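Local structure of dTDP-4-dehydrorhamnose reductase (Bacillus anthracis, 3SC6) at residues 169-183 with 228-242. The protein probably catalyses the NADPH-dependent reduction of dTDP-4-dehydrorhamnose to dTDP-L-rhamnose, a step of the rhamnose biosynthetic pathway. Sequence-based numbering, arbitrary orientation.
Sequences IRLGKEREEISVVAD and FSYANMKVNVLPVST
Strands 177-181 and 236-240 form a small two-stranded parallel sheet at the surface of this extended SDR-type Rossmann enzyme, separate from the main sheet. Each strand follows a helix, 164-172 and 220-231, and both helices pack against the same face of the sheet. The strands zip together by alternating backbone bonds. I178 N gives to N236 O at 2.9 Å, and I178 O takes L238 N at 3.0 Å. V180 N then bonds L238 O, and A182 N bonds V240 O. The end bonds, N236 N to E176 O and V240 N to V180 O, are weak.

I178, V180, V237 and P239 lie on the helix side. I178 CG2 touches both V235 CG1 (4.1 Å) and CE2 of the F228 ring (4.2 Å). With CG1 anti to the backbone N (chi1 -174°), CG2 falls between that N and the carbonyl carbon, and this branch meets both. The other face carries E177, S179, N236 and L238, and is largely exposed. At the helix ends, V235 CG2 rests on G172 O, and the extended M233 side chain brings CE to I169 CG2 at 3.7 Å. A Schellman motif with N232, at positive phi, as C-prime residue ends helix 220-231, with M233 N bonded to F228 O. Beyond the strands, T242 N bonds the syn side of D183 OD1 at 2.9 Å, 19° out of the carboxylate plane.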
loop_
_atom_site.group_PDB
_atom_site.type_symbol
_atom_site.label_atom_id
_atom_site.label_comp_id
_atom_site.label_asym_id
_atom_site.label_seq_id
_atom_site.Cartn_x
_atom_site.Cartn_y
_atom_site.Cartn_z
ATOM N N ILE A 169 -17.729 11.407 1.101
ATOM C CA ILE A 169 -18.915 11.337 1.960
ATOM C C ILE A 169 -19.011 12.555 2.876
ATOM O O ILE A 169 -20.104 12.989 3.238
ATOM C CB ILE A 169 -18.915 10.061 2.826
ATOM C CG1 ILE A 169 -18.903 8.813 1.940
ATOM C CG2 ILE A 169 -20.139 10.031 3.735
ATOM C CD1 ILE A 169 -18.901 7.524 2.718
ATOM N N ARG A 170 -17.859 13.103 3.238
ATOM C CA ARG A 170 -17.786 14.267 4.109
ATOM C C ARG A 170 -18.197 15.514 3.338
ATOM O O ARG A 170 -19.031 16.295 3.798
ATOM C CB ARG A 170 -16.355 14.417 4.615
ATOM C CG ARG A 170 -16.100 15.554 5.599
ATOM C CD ARG A 170 -14.626 15.557 5.976
ATOM N NE ARG A 170 -14.232 14.266 6.543
ATOM C CZ ARG A 170 -12.993 13.945 6.914
ATOM N NH1 ARG A 170 -11.999 14.817 6.784
ATOM N NH2 ARG A 170 -12.748 12.739 7.414
ATOM N N LEU A 171 -17.607 15.688 2.159
ATOM C CA LEU A 171 -17.895 16.838 1.312
ATOM C C LEU A 171 -19.223 16.676 0.575
ATOM O O LEU A 171 -19.966 17.642 0.404
ATOM C CB LEU A 171 -16.762 17.042 0.302
ATOM C CG LEU A 171 -15.371 17.284 0.902
ATOM C CD1 LEU A 171 -14.322 17.400 -0.195
ATOM C CD2 LEU A 171 -15.357 18.526 1.785
ATOM N N GLY A 172 -19.518 15.451 0.155
ATOM C CA GLY A 172 -20.750 15.148 -0.569
ATOM C C GLY A 172 -22.035 15.640 0.071
ATOM O O GLY A 172 -22.923 16.140 -0.621
ATOM N N LYS A 173 -22.135 15.501 1.389
ATOM C CA LYS A 173 -23.330 15.933 2.119
ATOM C C LYS A 173 -23.585 17.437 2.032
ATOM O O LYS A 173 -24.733 17.873 2.052
ATOM C CB LYS A 173 -23.239 15.521 3.593
ATOM C CG LYS A 173 -23.151 14.019 3.826
ATOM C CD LYS A 173 -23.035 13.693 5.310
ATOM C CE LYS A 173 -22.928 12.192 5.543
ATOM N NZ LYS A 173 -22.798 11.853 6.987
ATOM N N GLU A 174 -22.516 18.221 1.924
ATOM C CA GLU A 174 -22.637 19.679 1.846
ATOM C C GLU A 174 -22.785 20.212 0.419
ATOM O O GLU A 174 -23.514 21.178 0.191
ATOM C CB GLU A 174 -21.433 20.335 2.529
ATOM C CG GLU A 174 -21.258 19.936 3.996
ATOM C CD GLU A 174 -22.445 20.314 4.878
ATOM O OE1 GLU A 174 -22.462 19.884 6.052
ATOM O OE2 GLU A 174 -23.361 21.023 4.406
ATOM N N ARG A 175 -22.091 19.595 -0.535
ATOM C CA ARG A 175 -22.164 20.029 -1.936
ATOM C C ARG A 175 -23.358 19.542 -2.739
ATOM O O ARG A 175 -24.004 18.540 -2.421
ATOM C CB ARG A 175 -20.904 19.651 -2.735
ATOM C CG ARG A 175 -19.634 20.418 -2.433
ATOM C CD ARG A 175 -19.150 20.307 -1.029
ATOM N NE ARG A 175 -17.926 21.074 -0.882
ATOM C CZ ARG A 175 -17.251 21.203 0.249
ATOM N NH1 ARG A 175 -16.146 21.929 0.268
ATOM N NH2 ARG A 175 -17.679 20.614 1.361
ATOM N N GLU A 176 -23.612 20.297 -3.800
ATOM C CA GLU A 176 -24.678 20.039 -4.738
ATOM C C GLU A 176 -23.973 19.436 -5.959
ATOM O O GLU A 176 -24.558 18.660 -6.714
ATOM C CB GLU A 176 -25.409 21.348 -5.061
ATOM C CG GLU A 176 -26.600 21.216 -5.996
ATOM C CD GLU A 176 -27.319 22.540 -6.221
ATOM O OE1 GLU A 176 -28.336 22.548 -6.939
ATOM O OE2 GLU A 176 -26.884 23.568 -5.670
ATOM N N GLU A 177 -22.702 19.809 -6.128
ATOM C CA GLU A 177 -21.841 19.337 -7.215
ATOM C C GLU A 177 -20.411 19.315 -6.696
ATOM O O GLU A 177 -20.048 20.127 -5.845
ATOM C CB GLU A 177 -21.899 20.237 -8.451
ATOM C CG GLU A 177 -23.253 20.342 -9.125
ATOM C CD GLU A 177 -23.212 21.206 -10.376
ATOM O OE1 GLU A 177 -22.135 21.761 -10.693
ATOM O OE2 GLU A 177 -24.260 21.329 -11.044
ATOM N N ILE A 178 -19.597 18.396 -7.209
ATOM C CA ILE A 178 -18.202 18.290 -6.780
ATOM C C ILE A 178 -17.330 17.779 -7.929
ATOM O O ILE A 178 -17.628 16.759 -8.543
ATOM C CB ILE A 178 -18.072 17.389 -5.531
ATOM C CG1 ILE A 178 -16.636 17.396 -5.004
ATOM C CG2 ILE A 178 -18.556 15.974 -5.836
ATOM C CD1 ILE A 178 -16.447 16.565 -3.751
ATOM N N SER A 179 -16.251 18.500 -8.214
ATOM C CA SER A 179 -15.343 18.129 -9.296
ATOM C C SER A 179 -14.203 17.210 -8.851
ATOM O O SER A 179 -13.508 17.484 -7.870
ATOM C CB SER A 179 -14.791 19.388 -9.972
ATOM O OG SER A 179 -14.102 20.205 -9.046
ATOM N N VAL A 180 -14.020 16.125 -9.602
ATOM C CA VAL A 180 -12.985 15.126 -9.336
ATOM C C VAL A 180 -12.204 14.790 -10.606
ATOM O O VAL A 180 -12.779 14.699 -11.689
ATOM C CB VAL A 180 -13.617 13.820 -8.824
ATOM C CG1 VAL A 180 -12.554 12.747 -8.646
ATOM C CG2 VAL A 180 -14.378 14.068 -7.528
ATOM N N VAL A 181 -10.897 14.592 -10.470
ATOM C CA VAL A 181 -10.049 14.261 -11.616
ATOM C C VAL A 181 -10.612 13.040 -12.358
ATOM O O VAL A 181 -11.079 12.089 -11.728
ATOM C CB VAL A 181 -8.595 13.982 -11.173
ATOM C CG1 VAL A 181 -7.747 13.558 -12.357
ATOM C CG2 VAL A 181 -7.998 15.212 -10.502
ATOM N N ALA A 182 -10.574 13.077 -13.690
ATOM C CA ALA A 182 -11.088 11.968 -14.505
ATOM C C ALA A 182 -10.131 11.498 -15.608
ATOM O O ALA A 182 -10.504 10.672 -16.438
ATOM C CB ALA A 182 -12.429 12.355 -15.115
ATOM N N ASP A 183 -8.906 12.016 -15.617
ATOM C CA ASP A 183 -7.920 11.629 -16.629
ATOM C C ASP A 183 -6.790 10.771 -16.043
ATOM O O ASP A 183 -5.714 10.656 -16.634
ATOM C CB ASP A 183 -7.364 12.863 -17.351
ATOM C CG ASP A 183 -6.710 13.853 -16.407
ATOM O OD1 ASP A 183 -6.194 14.880 -16.893
ATOM O OD2 ASP A 183 -6.718 13.609 -15.182
ATOM N N PHE A 228 -20.935 7.454 -4.220
ATOM C CA PHE A 228 -22.221 8.064 -3.901
ATOM C C PHE A 228 -23.350 7.108 -4.250
ATOM O O PHE A 228 -24.434 7.192 -3.683
ATOM C CB PHE A 228 -22.424 9.395 -4.632
ATOM C CG PHE A 228 -21.363 10.415 -4.336
ATOM C CD1 PHE A 228 -21.007 10.697 -3.033
ATOM C CD2 PHE A 228 -20.774 11.139 -5.355
ATOM C CE1 PHE A 228 -20.037 11.638 -2.751
ATOM C CE2 PHE A 228 -19.813 12.092 -5.079
ATOM C CZ PHE A 228 -19.444 12.342 -3.773
ATOM N N SER A 229 -23.095 6.208 -5.197
ATOM C CA SER A 229 -24.095 5.235 -5.605
ATOM C C SER A 229 -24.417 4.345 -4.406
ATOM O O SER A 229 -25.586 4.164 -4.064
ATOM C CB SER A 229 -23.592 4.397 -6.780
ATOM O OG SER A 229 -24.567 3.452 -7.185
ATOM N N TYR A 230 -23.381 3.790 -3.769
ATOM C CA TYR A 230 -23.590 2.931 -2.597
ATOM C C TYR A 230 -23.978 3.756 -1.378
ATOM O O TYR A 230 -24.719 3.284 -0.517
ATOM C CB TYR A 230 -22.370 2.062 -2.264
ATOM C CG TYR A 230 -22.018 1.021 -3.304
ATOM C CD1 TYR A 230 -22.714 -0.181 -3.365
ATOM C CD2 TYR A 230 -20.943 1.195 -4.163
ATOM C CE1 TYR A 230 -22.392 -1.149 -4.295
ATOM C CE2 TYR A 230 -20.608 0.223 -5.093
ATOM C CZ TYR A 230 -21.335 -0.944 -5.154
ATOM O OH TYR A 230 -21.002 -1.909 -6.075
ATOM N N ALA A 231 -23.470 4.983 -1.299
ATOM C CA ALA A 231 -23.784 5.861 -0.179
ATOM C C ALA A 231 -25.224 6.359 -0.318
ATOM O O ALA A 231 -25.826 6.833 0.648
ATOM C CB ALA A 231 -22.819 7.028 -0.136
ATOM N N ASN A 232 -25.764 6.241 -1.530
ATOM C CA ASN A 232 -27.125 6.663 -1.841
ATOM C C ASN A 232 -27.279 8.161 -1.561
ATOM O O ASN A 232 -28.186 8.590 -0.844
ATOM C CB ASN A 232 -28.145 5.826 -1.049
ATOM C CG ASN A 232 -29.591 6.149 -1.413
ATOM O OD1 ASN A 232 -29.861 6.948 -2.310
ATOM N ND2 ASN A 232 -30.528 5.504 -0.727
ATOM N N MET A 233 -26.360 8.943 -2.122
ATOM C CA MET A 233 -26.360 10.395 -1.966
ATOM C C MET A 233 -26.492 11.021 -3.353
ATOM O O MET A 233 -25.724 10.704 -4.260
ATOM C CB MET A 233 -25.070 10.880 -1.289
ATOM C CG MET A 233 -24.793 10.259 0.082
ATOM S SD MET A 233 -23.291 10.887 0.884
ATOM C CE MET A 233 -23.655 10.612 2.608
ATOM N N LYS A 234 -27.473 11.902 -3.514
ATOM C CA LYS A 234 -27.701 12.561 -4.794
ATOM C C LYS A 234 -26.802 13.786 -4.946
ATOM O O LYS A 234 -27.125 14.872 -4.467
ATOM C CB LYS A 234 -29.178 12.939 -4.940
ATOM C CG LYS A 234 -30.120 11.732 -4.888
ATOM C CD LYS A 234 -31.597 12.116 -5.018
ATOM C CE LYS A 234 -31.911 12.804 -6.342
ATOM N NZ LYS A 234 -33.355 13.155 -6.453
ATOM N N VAL A 235 -25.667 13.589 -5.612
ATOM C CA VAL A 235 -24.696 14.650 -5.848
ATOM C C VAL A 235 -24.057 14.461 -7.220
ATOM O O VAL A 235 -23.829 13.334 -7.654
ATOM C CB VAL A 235 -23.587 14.637 -4.781
ATOM C CG1 VAL A 235 -22.539 15.694 -5.087
ATOM C CG2 VAL A 235 -24.182 14.846 -3.391
ATOM N N ASN A 236 -23.769 15.565 -7.901
ATOM C CA ASN A 236 -23.158 15.511 -9.226
ATOM C C ASN A 236 -21.645 15.541 -9.145
ATOM O O ASN A 236 -21.077 16.086 -8.201
ATOM C CB ASN A 236 -23.625 16.689 -10.074
ATOM C CG ASN A 236 -25.122 16.714 -10.261
ATOM O OD1 ASN A 236 -25.829 15.808 -9.817
ATOM N ND2 ASN A 236 -25.617 17.752 -10.925
ATOM N N VAL A 237 -20.997 14.956 -10.146
ATOM C CA VAL A 237 -19.543 14.917 -10.201
ATOM C C VAL A 237 -19.084 15.480 -11.544
ATOM O O VAL A 237 -19.499 14.999 -12.599
ATOM C CB VAL A 237 -19.007 13.488 -10.019
ATOM C CG1 VAL A 237 -17.492 13.480 -10.116
ATOM C CG2 VAL A 237 -19.459 12.921 -8.682
ATOM N N LEU A 238 -18.233 16.503 -11.499
ATOM C CA LEU A 238 -17.724 17.138 -12.713
ATOM C C LEU A 238 -16.315 16.647 -13.040
ATOM O O LEU A 238 -15.416 16.764 -12.215
ATOM C CB LEU A 238 -17.717 18.660 -12.540
ATOM C CG LEU A 238 -19.074 19.311 -12.234
ATOM C CD1 LEU A 238 -18.915 20.806 -12.002
ATOM C CD2 LEU A 238 -20.078 19.044 -13.347
ATOM N N PRO A 239 -16.116 16.108 -14.255
ATOM C CA PRO A 239 -14.805 15.609 -14.655
ATOM C C PRO A 239 -13.820 16.726 -14.979
ATOM O O PRO A 239 -14.104 17.565 -15.831
ATOM C CB PRO A 239 -15.114 14.805 -15.918
ATOM C CG PRO A 239 -16.297 15.467 -16.499
ATOM C CD PRO A 239 -17.102 15.994 -15.346
ATOM N N VAL A 240 -12.671 16.728 -14.307
ATOM C CA VAL A 240 -11.646 17.748 -14.533
ATOM C C VAL A 240 -10.301 17.110 -14.874
ATOM O O VAL A 240 -10.056 15.946 -14.557
ATOM C CB VAL A 240 -11.475 18.672 -13.308
ATOM C CG1 VAL A 240 -12.759 19.439 -13.040
ATOM C CG2 VAL A 240 -11.056 17.872 -12.085
ATOM N N SER A 241 -9.434 17.883 -15.521
ATOM C CA SER A 241 -8.112 17.407 -15.916
ATOM C C SER A 241 -7.098 17.574 -14.791
ATOM O O SER A 241 -7.395 18.163 -13.752
ATOM C CB SER A 241 -7.629 18.155 -17.160
ATOM O OG SER A 241 -7.532 19.549 -16.913
ATOM N N THR A 242 -5.897 17.049 -15.016
ATOM C CA THR A 242 -4.815 17.122 -14.040
ATOM C C THR A 242 -4.165 18.502 -13.999
ATOM O O THR A 242 -3.742 18.963 -12.939
ATOM C CB THR A 242 -3.709 16.100 -14.363
ATOM O OG1 THR A 242 -3.170 16.373 -15.664
ATOM C CG2 THR A 242 -4.256 14.687 -14.333
#